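YghZ aldo-keto reductase (Escherichia coli, PDB 3N6Q) probably catalyses the NADPH-dependent reduction of aldehydes or ketones to alcohols, as a TIM-barrel member of the aldo-keto reductase family. Local coordinates at residues E8-M13 and K51-G56; Q193-L198 and A221-A226; R277-A282 and L315-F320. All coordinates share one frame; numbering follows the deposited sequence.

How the contacts relate
Contact 2 is the buried one, its centre about 8 Å from the centre of the chain. It joins the segments that follow neighbouring barrel strands 191-193 and 218-221. Contacts 1 and 3 lie further out, their centres about 18 and 20 Å from that point, and tie loops to helix ends. In both, a glycine in a Schellman motif ends a helix; Gly56 touches the other segment, Gly278 only shapes the turn. The chemistry changes with place. Contact 2 relies on main-chain bonds and one buried amide, contact 1 on apolar and CH-pi packing, and contact 3 on a stacked, hydrogen-bonded arginine at the surface. Contact 3 touches both others: Leu315 packs on Met13, and Leu225 on Ala282.

Contact 1 of 3, residues E8-M13 and K51-G56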
loop_
_atom_site.group_PDB
_atom_site.type_symbol
_atom_site.label_atom_id
_atom_site.label_comp_id
_atom_site.label_asym_id
_atom_site.label_seq_id
_atom_site.Cartn_x
_atom_site.Cartn_y
_atom_site.Cartn_z
ATOM N N GLU B 8 -33.924 0.872 -20.939
ATOM C CA GLU B 8 -33.409 1.172 -22.273
ATOM C C GLU B 8 -32.329 2.269 -22.252
ATOM O O GLU B 8 -31.868 2.717 -23.318
ATOM C CB GLU B 8 -34.579 1.649 -23.174
ATOM C CG GLU B 8 -35.675 0.564 -23.417
ATOM C CD GLU B 8 -35.064 -0.777 -23.797
ATOM O OE1 GLU B 8 -34.185 -0.791 -24.686
ATOM O OE2 GLU B 8 -35.408 -1.817 -23.174
ATOM N N ARG B 9 -31.817 2.592 -21.055
ATOM C CA ARG B 9 -30.880 3.730 -20.909
ATOM C C ARG B 9 -29.620 3.657 -21.745
ATOM O O ARG B 9 -29.031 4.714 -22.030
ATOM C CB ARG B 9 -30.524 3.963 -19.394
ATOM C CG ARG B 9 -29.750 2.805 -18.710
ATOM C CD ARG B 9 -29.786 3.007 -17.186
ATOM N NE ARG B 9 -29.163 1.895 -16.480
ATOM C CZ ARG B 9 -29.783 0.770 -16.142
ATOM N NH1 ARG B 9 -31.045 0.558 -16.527
ATOM N NH2 ARG B 9 -29.121 -0.171 -15.487
ATOM N N TYR B 10 -29.110 2.461 -22.016
ATOM C CA TYR B 10 -27.866 2.325 -22.774
ATOM C C TYR B 10 -28.078 2.219 -24.299
ATOM O O TYR B 10 -27.114 2.009 -25.049
ATOM C CB TYR B 10 -27.048 1.128 -22.264
ATOM C CG TYR B 10 -26.692 1.296 -20.791
ATOM C CD1 TYR B 10 -26.008 2.426 -20.378
ATOM C CD2 TYR B 10 -27.103 0.370 -19.833
ATOM C CE1 TYR B 10 -25.659 2.625 -19.008
ATOM C CE2 TYR B 10 -26.808 0.587 -18.434
ATOM C CZ TYR B 10 -26.083 1.721 -18.066
ATOM O OH TYR B 10 -25.733 1.937 -16.726
ATOM N N GLY B 11 -29.315 2.404 -24.740
ATOM C CA GLY B 11 -29.689 2.010 -26.099
ATOM C C GLY B 11 -29.381 3.064 -27.141
ATOM O O GLY B 11 -29.185 2.721 -28.304
ATOM N N GLN B 12 -29.405 4.338 -26.762
ATOM C CA GLN B 12 -29.229 5.420 -27.727
ATOM C C GLN B 12 -28.041 6.365 -27.476
ATOM O O GLN B 12 -27.540 7.007 -28.424
ATOM C CB GLN B 12 -30.494 6.274 -27.792
ATOM C CG GLN B 12 -31.641 5.498 -28.460
ATOM C CD GLN B 12 -32.914 6.262 -28.495
ATOM O OE1 GLN B 12 -33.413 6.730 -27.456
ATOM N NE2 GLN B 12 -33.490 6.377 -29.691
ATOM N N MET B 13 -27.574 6.436 -26.225
ATOM C CA MET B 13 -26.409 7.282 -25.929
ATOM C C MET B 13 -25.174 6.768 -26.668
ATOM O O MET B 13 -24.947 5.531 -26.829
ATOM C CB MET B 13 -26.145 7.385 -24.382
ATOM C CG MET B 13 -24.894 8.214 -24.026
ATOM S SD MET B 13 -24.796 9.943 -24.468
ATOM C CE MET B 13 -26.334 10.614 -23.886
ATOM N N LYS B 51 -33.070 11.674 -14.566
ATOM C CA LYS B 51 -33.200 11.863 -16.008
ATOM C C LYS B 51 -31.870 11.629 -16.709
ATOM O O LYS B 51 -31.819 10.864 -17.718
ATOM C CB LYS B 51 -33.770 13.255 -16.329
ATOM C CG LYS B 51 -33.821 13.613 -17.857
ATOM C CD LYS B 51 -34.784 12.635 -18.586
ATOM C CE LYS B 51 -36.214 12.862 -18.121
ATOM N NZ LYS B 51 -37.225 12.127 -18.955
ATOM N N ALA B 52 -30.784 12.224 -16.167
ATOM C CA ALA B 52 -29.454 11.984 -16.732
ATOM C C ALA B 52 -29.177 10.504 -16.920
ATOM O O ALA B 52 -28.834 10.043 -18.026
ATOM C CB ALA B 52 -28.357 12.632 -15.849
ATOM N N PHE B 53 -29.347 9.731 -15.852
ATOM C CA PHE B 53 -29.014 8.311 -15.893
ATOM C C PHE B 53 -29.966 7.523 -16.819
ATOM O O PHE B 53 -29.520 6.614 -17.520
ATOM C CB PHE B 53 -29.029 7.730 -14.483
ATOM C CG PHE B 53 -28.468 6.339 -14.381
ATOM C CD1 PHE B 53 -27.163 6.061 -14.808
ATOM C CD2 PHE B 53 -29.253 5.299 -13.874
ATOM C CE1 PHE B 53 -26.613 4.761 -14.704
ATOM C CE2 PHE B 53 -28.688 3.964 -13.722
ATOM C CZ PHE B 53 -27.391 3.706 -14.134
ATOM N N ASP B 54 -31.249 7.893 -16.827
ATOM C CA ASP B 54 -32.233 7.235 -17.753
ATOM C C ASP B 54 -31.876 7.539 -19.230
ATOM O O ASP B 54 -32.294 6.792 -20.145
ATOM C CB ASP B 54 -33.605 7.765 -17.468
ATOM C CG ASP B 54 -34.254 7.117 -16.240
ATOM O OD1 ASP B 54 -33.787 6.081 -15.758
ATOM O OD2 ASP B 54 -35.297 7.617 -15.884
ATOM N N LEU B 55 -31.165 8.637 -19.465
ATOM C CA LEU B 55 -30.660 8.948 -20.846
ATOM C C LEU B 55 -29.322 8.314 -21.197
ATOM O O LEU B 55 -28.830 8.492 -22.323
ATOM C CB LEU B 55 -30.596 10.459 -21.097
ATOM C CG LEU B 55 -31.883 11.260 -21.096
ATOM C CD1 LEU B 55 -31.535 12.722 -20.958
ATOM C CD2 LEU B 55 -32.771 10.982 -22.399
ATOM N N GLY B 56 -28.764 7.496 -20.292
ATOM C CA GLY B 56 -27.460 6.873 -20.522
ATOM C C GLY B 56 -26.285 7.729 -20.067
ATOM O O GLY B 56 -25.133 7.400 -20.320
#
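Arg9 and Phe53 form the main side-chain meeting. Arg9 CD sits over one face of the Phe53 ring, offset toward the rim, 4.0 Å from the ring centroid, a CH-pi contact. Arg9 NE comes within 3.5 Å of Phe53 CZ, with guanidinium and ring planes turned 39° apart. The first torsion of Arg9 (chi1 65°) puts CG between the backbone N and carbonyl carbon, and the chain then runs extended to NE across the phenyl ring. Nearer the backbone, Arg9 CG lies over the centre of the Tyr10 ring. Tyr10 OH approaches Phe53 CZ to 3.5 Å.

Next to these side chains the backbones come close. Arg9 O is 3.1 Å from Gly56 CA, and a side chain at Gly56 would clash with Arg9 O and Met13 CB. Met13 CB lies 3.6 Å from Leu55 O. The bent Met13 chain also brings CE near that oxygen.

The second shell fixes the polar ends. Glu91 forms a salt bridge with Arg9 NH2 and a hydrogen bond with Tyr10 OH. Asn6 O takes Arg9 NH1, and Asn6 N bonds Asp54 OD1. Pro104 and Gly105 of the second subunit pack on Arg9 and Tyr10.

Helix 42-54 ends in a Schellman motif, with Gly56 at positive phi and two bonds back into the last turn. Segment 8-13, with its type I turn, lies against this helix end on the TIM barrel.

Contact 2 of 3, residues Q193-L198 and A221-A226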
loop_
_atom_site.group_PDB
_atom_site.type_symbol
_atom_site.label_atom_id
_atom_site.label_comp_id
_atom_site.label_asym_id
_atom_site.label_seq_id
_atom_site.Cartn_x
_atom_site.Cartn_y
_atom_site.Cartn_z
ATOM N N GLN B 193 -9.642 18.311 -18.554
ATOM C CA GLN B 193 -10.840 19.113 -18.674
ATOM C C GLN B 193 -10.531 20.586 -18.911
ATOM O O GLN B 193 -10.316 21.342 -17.946
ATOM C CB GLN B 193 -11.721 18.919 -17.389
ATOM C CG GLN B 193 -12.964 19.713 -17.395
ATOM C CD GLN B 193 -13.838 19.392 -16.160
ATOM O OE1 GLN B 193 -14.385 20.289 -15.558
ATOM N NE2 GLN B 193 -14.016 18.126 -15.848
ATOM N N PRO B 194 -10.559 21.045 -20.202
ATOM C CA PRO B 194 -10.383 22.473 -20.530
ATOM C C PRO B 194 -11.734 23.141 -20.728
ATOM O O PRO B 194 -12.747 22.486 -21.015
ATOM C CB PRO B 194 -9.608 22.421 -21.866
ATOM C CG PRO B 194 -10.269 21.209 -22.571
ATOM C CD PRO B 194 -10.480 20.179 -21.406
ATOM N N SER B 195 -11.786 24.457 -20.622
ATOM C CA SER B 195 -12.959 25.161 -21.107
ATOM C C SER B 195 -12.770 25.154 -22.615
ATOM O O SER B 195 -11.712 25.583 -23.085
ATOM C CB SER B 195 -12.919 26.643 -20.654
ATOM O OG SER B 195 -13.178 26.708 -19.253
ATOM N N TYR B 196 -13.840 24.854 -23.348
ATOM C CA TYR B 196 -13.726 24.644 -24.821
ATOM C C TYR B 196 -15.115 24.725 -25.425
ATOM O O TYR B 196 -16.036 24.056 -24.969
ATOM C CB TYR B 196 -13.143 23.245 -25.068
ATOM C CG TYR B 196 -12.808 22.986 -26.529
ATOM C CD1 TYR B 196 -12.648 24.046 -27.424
ATOM C CD2 TYR B 196 -12.757 21.687 -27.009
ATOM C CE1 TYR B 196 -12.271 23.794 -28.775
ATOM C CE2 TYR B 196 -12.466 21.434 -28.362
ATOM C CZ TYR B 196 -12.193 22.481 -29.210
ATOM O OH TYR B 196 -11.871 22.210 -30.548
ATOM N N ASN B 197 -15.316 25.651 -26.366
ATOM C CA ASN B 197 -16.599 25.756 -27.032
ATOM C C ASN B 197 -16.387 26.536 -28.337
ATOM O O ASN B 197 -15.257 26.936 -28.685
ATOM C CB ASN B 197 -17.637 26.490 -26.133
ATOM C CG ASN B 197 -17.130 27.846 -25.591
ATOM O OD1 ASN B 197 -16.917 28.791 -26.341
ATOM N ND2 ASN B 197 -17.007 27.950 -24.257
ATOM N N LEU B 198 -17.492 26.866 -28.988
ATOM C CA LEU B 198 -17.371 27.497 -30.293
ATOM C C LEU B 198 -16.656 28.840 -30.216
ATOM O O LEU B 198 -15.954 29.214 -31.151
ATOM C CB LEU B 198 -18.763 27.695 -30.899
ATOM C CG LEU B 198 -19.242 26.684 -31.923
ATOM C CD1 LEU B 198 -20.632 27.164 -32.334
ATOM C CD2 LEU B 198 -18.348 26.687 -33.151
ATOM N N ALA B 221 -14.955 18.664 -22.452
ATOM C CA ALA B 221 -15.149 20.097 -22.577
ATOM C C ALA B 221 -16.029 20.720 -21.471
ATOM O O ALA B 221 -17.244 20.460 -21.365
ATOM C CB ALA B 221 -15.759 20.446 -24.012
ATOM N N PHE B 222 -15.443 21.669 -20.728
ATOM C CA PHE B 222 -16.186 22.405 -19.686
ATOM C C PHE B 222 -16.762 23.672 -20.324
ATOM O O PHE B 222 -16.165 24.266 -21.246
ATOM C CB PHE B 222 -15.173 22.788 -18.583
ATOM C CG PHE B 222 -15.763 23.612 -17.470
ATOM C CD1 PHE B 222 -16.612 23.022 -16.535
ATOM C CD2 PHE B 222 -15.473 24.962 -17.356
ATOM C CE1 PHE B 222 -17.183 23.768 -15.498
ATOM C CE2 PHE B 222 -16.042 25.719 -16.322
ATOM C CZ PHE B 222 -16.890 25.111 -15.380
ATOM N N THR B 223 -17.967 24.068 -19.895
ATOM C CA THR B 223 -18.733 25.218 -20.467
ATOM C C THR B 223 -18.859 25.145 -22.017
ATOM O O THR B 223 -18.571 26.120 -22.704
ATOM C CB THR B 223 -18.231 26.630 -20.136
ATOM O OG1 THR B 223 -16.831 26.791 -20.457
ATOM C CG2 THR B 223 -18.483 26.944 -18.621
ATOM N N PRO B 224 -19.273 23.995 -22.511
ATOM C CA PRO B 224 -19.444 23.840 -24.005
ATOM C C PRO B 224 -20.526 24.753 -24.572
ATOM O O PRO B 224 -20.540 24.994 -25.798
ATOM C CB PRO B 224 -19.840 22.361 -24.159
ATOM C CG PRO B 224 -20.675 22.052 -22.814
ATOM C CD PRO B 224 -19.842 22.849 -21.746
ATOM N N LEU B 225 -21.408 25.278 -23.705
ATOM C CA LEU B 225 -22.406 26.290 -24.120
ATOM C C LEU B 225 -22.055 27.721 -23.769
ATOM O O LEU B 225 -22.887 28.629 -23.980
ATOM C CB LEU B 225 -23.814 25.923 -23.623
ATOM C CG LEU B 225 -24.355 24.558 -24.069
ATOM C CD1 LEU B 225 -25.753 24.387 -23.515
ATOM C CD2 LEU B 225 -24.405 24.469 -25.638
ATOM N N ALA B 226 -20.779 27.954 -23.413
ATOM C CA ALA B 226 -20.254 29.338 -23.164
ATOM C C ALA B 226 -21.152 30.100 -22.207
ATOM O O ALA B 226 -21.470 31.261 -22.426
ATOM C CB ALA B 226 -20.003 30.103 -24.479
HETATM O O HOH W 1 -19.511 24.828 -28.419
#
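Ser195 and Phe222 pair as a single beta bridge, with one main-chain bond on each side of Ser195. Phe222 N donates to Pro194 O at 2.8 Å and is almost straight, 172° at the hydrogen. Tyr196 N donates to Phe222 O at 3.2 Å, in the carbonyl plane. That oxygen has a second donor: Thr223 OG1 bonds Phe222 O at 2.7 Å from above the carbonyl plane.

Thr223 O is also shared. Asn197 ND2 reaches Thr223 O at 2.9 Å, and Ala226 N closes the type I turn onto it. Asn197 has CG between its backbone N and carbonyl carbon (chi1 52°), and this turns the amide across to the Thr223 carbonyl. Its OD1 accepts from Leu199 N, which fixes the amide at both ends. A water takes the N-H of Leu198 and donates to Pro224 O at 2.8 Å. Tyr196 O is buried and has no hydrogen-bond partner in the model; Pro224 CA makes a CA-H...O contact with Tyr196 O at 3.5 Å. Ser195 OG lies at the edge of the Phe222 ring, in its plane, 3.5 Å from Phe222 CD2.

The bridge carries the pairing of parallel strands 191-193 and 218-221 beyond their ends. Tyr196 and Pro224 pack on Leu289 of helix 281-289, and Pro194 on helix 202-205. Pro224 also meets strand 297-300, next in the barrel, while Phe222 meets the ring of Trp33.

Contact 3 of 3, residues R277-A282 and L315-F320; sequences RGQSMA and LNNLTF
Arg277 and Asn317 are the nearest pair by CA, 8.0 Å apart, and the side chains of both set out from CA toward the other segment. The Arg277 guanidinium lies flat on the Phe320 ring. The planes are 5° apart and Arg277 CZ stands 3.7 Å from the Phe320 ring centroid, so this is both a stack and a cation-pi contact. Phe320 CE1 sits under the centre of the guanidinium. Asn317 ND2 lies over the opposite face, offset toward the rim, and the arginine is thus held between ring and amide.

Its edge is gripped as well. NH1 and NH2 both bond Thr319 O, end-on, with that oxygen in the guanidinium plane. The bond from Arg277 NH1 to Thr319 O is 2.9 Å and the straighter; the NH2 bond comes from above the Thr319 carbonyl plane. Arg277 NE donates to Gln279 OE1 at 2.8 Å, also in the guanidinium plane. A bend at chi3 (53°) turns the head of Arg277 back so that NE can reach its near neighbour Gln279. Glu324 forms a salt bridge with NH1 and probably offsets the positive charge.

Arg277 follows helix 261-276, whose end is a Schellman motif with Gly278 at positive phi. Ser280 is then the N-cap of helix 281-289. The arginine therefore links the turn between these two helices of the TIM-barrel fold to the loop leading into helix 322-334. A leucine in place of Arg277 would probably leave Thr319 O and Glu324 without their charged partner and take from Gln279 OE1 its donor, leaving that amide held from the Ser287 side.

Asn317 ND2 makes a weak bond to Arg277 O, 3.4 Å long. A water also donates to Arg277 O at 2.7 Å. Further in, Ser287 OG bonds both Gln279 NE2 and Asn317 O, and Trp288 meets the Phe320 ring edge-to-face.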
loop_
_atom_site.group_PDB
_atom_site.type_symbol
_atom_site.label_atom_id
_atom_site.label_comp_id
_atom_site.label_asym_id
_atom_site.label_seq_id
_atom_site.Cartn_x
_atom_site.Cartn_y
_atom_site.Cartn_z
ATOM N N ARG B 277 -29.944 23.500 -39.967
ATOM C CA ARG B 277 -29.523 22.122 -39.740
ATOM C C ARG B 277 -30.628 21.382 -38.991
ATOM O O ARG B 277 -30.479 20.206 -38.686
ATOM C CB ARG B 277 -28.217 22.083 -38.909
ATOM C CG ARG B 277 -27.002 22.759 -39.619
ATOM C CD ARG B 277 -25.899 23.016 -38.556
ATOM N NE ARG B 277 -25.586 21.788 -37.817
ATOM C CZ ARG B 277 -24.828 20.786 -38.274
ATOM N NH1 ARG B 277 -24.346 20.792 -39.520
ATOM N NH2 ARG B 277 -24.615 19.728 -37.509
ATOM N N GLY B 278 -31.727 22.060 -38.661
ATOM C CA GLY B 278 -32.784 21.427 -37.837
ATOM C C GLY B 278 -32.399 21.256 -36.347
ATOM O O GLY B 278 -32.913 20.356 -35.660
ATOM N N GLN B 279 -31.568 22.183 -35.872
ATOM C CA GLN B 279 -31.008 22.171 -34.486
ATOM C C GLN B 279 -31.332 23.460 -33.803
ATOM O O GLN B 279 -31.439 24.516 -34.457
ATOM C CB GLN B 279 -29.482 22.033 -34.511
ATOM C CG GLN B 279 -28.993 20.714 -35.145
ATOM C CD GLN B 279 -27.535 20.415 -34.832
ATOM O OE1 GLN B 279 -26.603 21.065 -35.345
ATOM N NE2 GLN B 279 -27.328 19.392 -34.027
ATOM N N SER B 280 -31.412 23.416 -32.455
ATOM C CA SER B 280 -31.334 24.641 -31.683
ATOM C C SER B 280 -29.893 25.120 -31.704
ATOM O O SER B 280 -28.970 24.367 -31.968
ATOM C CB SER B 280 -31.717 24.409 -30.200
ATOM O OG SER B 280 -30.837 23.445 -29.633
ATOM N N MET B 281 -29.693 26.344 -31.278
ATOM C CA MET B 281 -28.338 26.840 -31.130
ATOM C C MET B 281 -27.491 25.977 -30.188
ATOM O O MET B 281 -26.342 25.653 -30.508
ATOM C CB MET B 281 -28.333 28.307 -30.702
ATOM C CG MET B 281 -26.935 28.857 -30.533
ATOM S SD MET B 281 -26.053 28.981 -32.104
ATOM C CE MET B 281 -24.499 28.160 -31.744
ATOM N N ALA B 282 -28.059 25.562 -29.058
ATOM C CA ALA B 282 -27.307 24.718 -28.083
ATOM C C ALA B 282 -26.925 23.369 -28.712
ATOM O O ALA B 282 -25.803 22.894 -28.553
ATOM C CB ALA B 282 -28.174 24.493 -26.808
ATOM N N LEU B 315 -26.693 14.554 -30.684
ATOM C CA LEU B 315 -26.104 13.377 -31.279
ATOM C C LEU B 315 -26.752 12.983 -32.634
ATOM O O LEU B 315 -26.204 12.142 -33.343
ATOM C CB LEU B 315 -26.102 12.164 -30.315
ATOM C CG LEU B 315 -25.327 12.435 -28.994
ATOM C CD1 LEU B 315 -25.619 11.264 -28.011
ATOM C CD2 LEU B 315 -23.804 12.537 -29.369
ATOM N N ASN B 316 -27.917 13.535 -32.935
ATOM C CA ASN B 316 -28.620 13.193 -34.211
ATOM C C ASN B 316 -28.009 13.856 -35.426
ATOM O O ASN B 316 -28.383 13.544 -36.571
ATOM C CB ASN B 316 -30.092 13.564 -34.093
ATOM C CG ASN B 316 -30.785 12.666 -33.106
ATOM O OD1 ASN B 316 -30.358 11.536 -32.950
ATOM N ND2 ASN B 316 -31.798 13.155 -32.421
ATOM N N ASN B 317 -27.125 14.836 -35.195
ATOM C CA ASN B 317 -26.500 15.518 -36.310
ATOM C C ASN B 317 -25.095 15.950 -35.925
ATOM O O ASN B 317 -24.898 17.119 -35.569
ATOM C CB ASN B 317 -27.331 16.758 -36.726
ATOM C CG ASN B 317 -26.903 17.309 -38.090
ATOM O OD1 ASN B 317 -25.841 16.935 -38.600
ATOM N ND2 ASN B 317 -27.679 18.264 -38.637
ATOM N N LEU B 318 -24.123 15.053 -36.061
ATOM C CA LEU B 318 -22.743 15.386 -35.712
ATOM C C LEU B 318 -21.944 15.807 -36.955
ATOM O O LEU B 318 -20.727 16.009 -36.877
ATOM C CB LEU B 318 -22.092 14.193 -35.027
ATOM C CG LEU B 318 -22.759 13.867 -33.678
ATOM C CD1 LEU B 318 -22.070 12.635 -33.083
ATOM C CD2 LEU B 318 -22.707 15.079 -32.657
ATOM N N THR B 319 -22.624 15.971 -38.088
ATOM C CA THR B 319 -21.795 16.257 -39.288
ATOM C C THR B 319 -21.868 17.721 -39.706
ATOM O O THR B 319 -22.967 18.312 -39.796
ATOM C CB THR B 319 -22.167 15.327 -40.482
ATOM O OG1 THR B 319 -23.512 15.557 -40.807
ATOM C CG2 THR B 319 -22.089 13.865 -40.108
ATOM N N PHE B 320 -20.713 18.267 -40.091
ATOM C CA PHE B 320 -20.640 19.612 -40.640
ATOM C C PHE B 320 -19.856 19.549 -41.962
ATOM O O PHE B 320 -18.811 18.956 -42.000
ATOM C CB PHE B 320 -19.834 20.515 -39.684
ATOM C CG PHE B 320 -20.564 20.819 -38.368
ATOM C CD1 PHE B 320 -21.274 22.042 -38.223
ATOM C CD2 PHE B 320 -20.607 19.858 -37.335
ATOM C CE1 PHE B 320 -22.002 22.338 -36.963
ATOM C CE2 PHE B 320 -21.376 20.110 -36.155
ATOM C CZ PHE B 320 -22.030 21.340 -35.976
HETATM O O HOH W 2 -30.758 17.798 -37.470
#